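Side-chain contact in extracellular endo-alpha-(1->5)-L-arabinanase 1 (Bacillus subtilis, PDB 1UV4), which cleaves internal alpha-1,5-L-arabinofuranosyl linkages of linear arabinan and branched sugar beet arabinan during the breakdown of plant cell walls: residues A[143-148]-A[222-227]. Residues are numbered along the deposited sequence; the frame is centred on the assembly and turned at random.
Sequences NPWLAF and SITGPY
The indole of W145 meets the side chain of I223 face-on, and this apolar pairing carries most of the contact. Methyl CG2 of I223 lies over the six-membered ring of W145 in a CH-pi contact, 3.8 Å from the ring centroid and close to the ring normal, 12° off it. The ring atom nearest to I223 CG2 is W145 CZ2, at 3.7 Å. The second branch of I223 reaches the other end of the indole, where CD1 sits 3.8 Å from CG of W145. With CG1 anti to the backbone N (chi1 -163°) and chi2 extended as well, the isoleucine spreads its two methyls along the length of the indole. T224 adds a lesser contact: its methyl CG2 approaches obliquely to within 4.0 Å of CZ3 of W145, and the same threonine and W145 both touch Y172 of strand 170-175.

Polar bonds hold each partner from its own side. NE1 of W145 is hydrogen-bonded to OD2 of D139, whose OD1 takes a bond from the backbone N of N143; the first of these restrains the rotation of the indole from the loop joining strands 135-138 and 144-148. I223 and T224 are the central residues of a type I beta turn from S222 to G225, closed by the bond from G225 N to S222 O at 3.1 Å. Beyond a cis peptide bond before P226, the chain brings Y227 back so that its OH donates to I223 O over 2.7 Å, tilted 30° from the carbonyl plane.

Strand 144-148 belongs to one antiparallel blade, and the loop 222-227 connects strands 212-220 and 241-244 of the next: apolar packing between adjacent blades of the five-bladed beta-propeller of family 43 glycoside hydrolases.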
# COMPACT_ATOMS: atom_id res chain seq x y z
N ASN A 143 17.09 -1.78 8.39
CA ASN A 143 17.16 -0.50 7.72
C ASN A 143 16.08 -0.30 6.66
O ASN A 143 15.65 -1.25 6.02
CB ASN A 143 18.53 -0.34 7.12
CG ASN A 143 19.61 -0.33 8.19
OD1 ASN A 143 19.46 0.21 9.31
ND2 ASN A 143 20.74 -0.93 7.85
N PRO A 144 15.60 0.93 6.53
CA PRO A 144 14.43 1.22 5.71
C PRO A 144 14.63 1.23 4.19
O PRO A 144 15.63 1.76 3.69
CB PRO A 144 14.01 2.61 6.21
CG PRO A 144 15.31 3.28 6.59
CD PRO A 144 16.10 2.16 7.19
N TRP A 145 13.61 0.77 3.49
CA TRP A 145 13.49 0.78 2.05
C TRP A 145 12.04 1.13 1.72
O TRP A 145 11.12 0.92 2.51
CB TRP A 145 13.78 -0.62 1.47
CG TRP A 145 15.18 -1.10 1.56
CD1 TRP A 145 15.85 -1.45 2.67
CD2 TRP A 145 16.06 -1.35 0.45
NE1 TRP A 145 17.12 -1.89 2.35
CE2 TRP A 145 17.26 -1.85 0.98
CE3 TRP A 145 15.95 -1.20 -0.95
CZ2 TRP A 145 18.36 -2.17 0.18
CZ3 TRP A 145 17.02 -1.58 -1.74
CH2 TRP A 145 18.22 -2.03 -1.17
N LEU A 146 11.85 1.62 0.51
CA LEU A 146 10.50 2.00 0.03
C LEU A 146 10.17 1.29 -1.28
O LEU A 146 10.93 1.39 -2.24
CB LEU A 146 10.41 3.51 -0.20
CG LEU A 146 9.00 4.06 -0.54
CD1 LEU A 146 8.15 4.15 0.68
CD2 LEU A 146 9.15 5.44 -1.28
N ALA A 147 9.05 0.58 -1.29
CA ALA A 147 8.50 0.04 -2.55
C ALA A 147 7.30 0.90 -2.96
O ALA A 147 6.65 1.55 -2.15
CB ALA A 147 8.12 -1.37 -2.39
N PHE A 148 7.04 0.94 -4.26
CA PHE A 148 5.89 1.66 -4.78
C PHE A 148 5.60 1.24 -6.20
O PHE A 148 6.33 0.52 -6.82
CB PHE A 148 6.09 3.18 -4.69
CG PHE A 148 7.16 3.71 -5.62
CD1 PHE A 148 8.47 3.79 -5.19
CD2 PHE A 148 6.86 4.07 -6.92
CE1 PHE A 148 9.43 4.25 -6.02
CE2 PHE A 148 7.85 4.53 -7.78
CZ PHE A 148 9.14 4.63 -7.31
N SER A 222 17.14 -11.94 -1.62
CA SER A 222 17.59 -10.57 -1.56
C SER A 222 16.43 -9.61 -1.76
O SER A 222 15.44 -9.92 -2.45
CB SER A 222 18.70 -10.32 -2.56
OG SER A 222 18.19 -10.31 -3.84
N ILE A 223 16.53 -8.45 -1.16
CA ILE A 223 15.41 -7.53 -1.20
C ILE A 223 15.15 -7.01 -2.60
O ILE A 223 14.01 -6.67 -2.96
CB ILE A 223 15.55 -6.41 -0.13
CG1 ILE A 223 14.19 -5.71 0.11
CG2 ILE A 223 16.61 -5.41 -0.52
CD1 ILE A 223 14.17 -4.70 1.24
N THR A 224 16.21 -7.00 -3.41
CA THR A 224 16.10 -6.51 -4.77
C THR A 224 15.69 -7.56 -5.78
O THR A 224 15.56 -7.25 -6.98
CB THR A 224 17.38 -5.80 -5.20
OG1 THR A 224 18.53 -6.60 -4.90
CG2 THR A 224 17.58 -4.50 -4.42
N GLY A 225 15.43 -8.79 -5.32
CA GLY A 225 14.87 -9.84 -6.15
C GLY A 225 15.91 -10.73 -6.81
O GLY A 225 17.11 -10.63 -6.54
N PRO A 226 15.47 -11.62 -7.70
CA PRO A 226 14.09 -11.69 -8.17
C PRO A 226 13.16 -12.37 -7.22
O PRO A 226 13.55 -13.38 -6.60
CB PRO A 226 14.22 -12.54 -9.47
CG PRO A 226 15.38 -13.48 -9.20
CD PRO A 226 16.35 -12.57 -8.42
N TYR A 227 11.94 -11.85 -7.12
CA TYR A 227 10.88 -12.48 -6.36
C TYR A 227 10.26 -13.60 -7.22
O TYR A 227 9.79 -13.36 -8.31
CB TYR A 227 9.82 -11.47 -5.91
CG TYR A 227 10.37 -10.54 -4.85
CD1 TYR A 227 11.08 -9.38 -5.19
CD2 TYR A 227 10.18 -10.81 -3.52
CE1 TYR A 227 11.65 -8.58 -4.22
CE2 TYR A 227 10.66 -9.98 -2.54
CZ TYR A 227 11.42 -8.87 -2.88
OH TYR A 227 11.94 -8.05 -1.92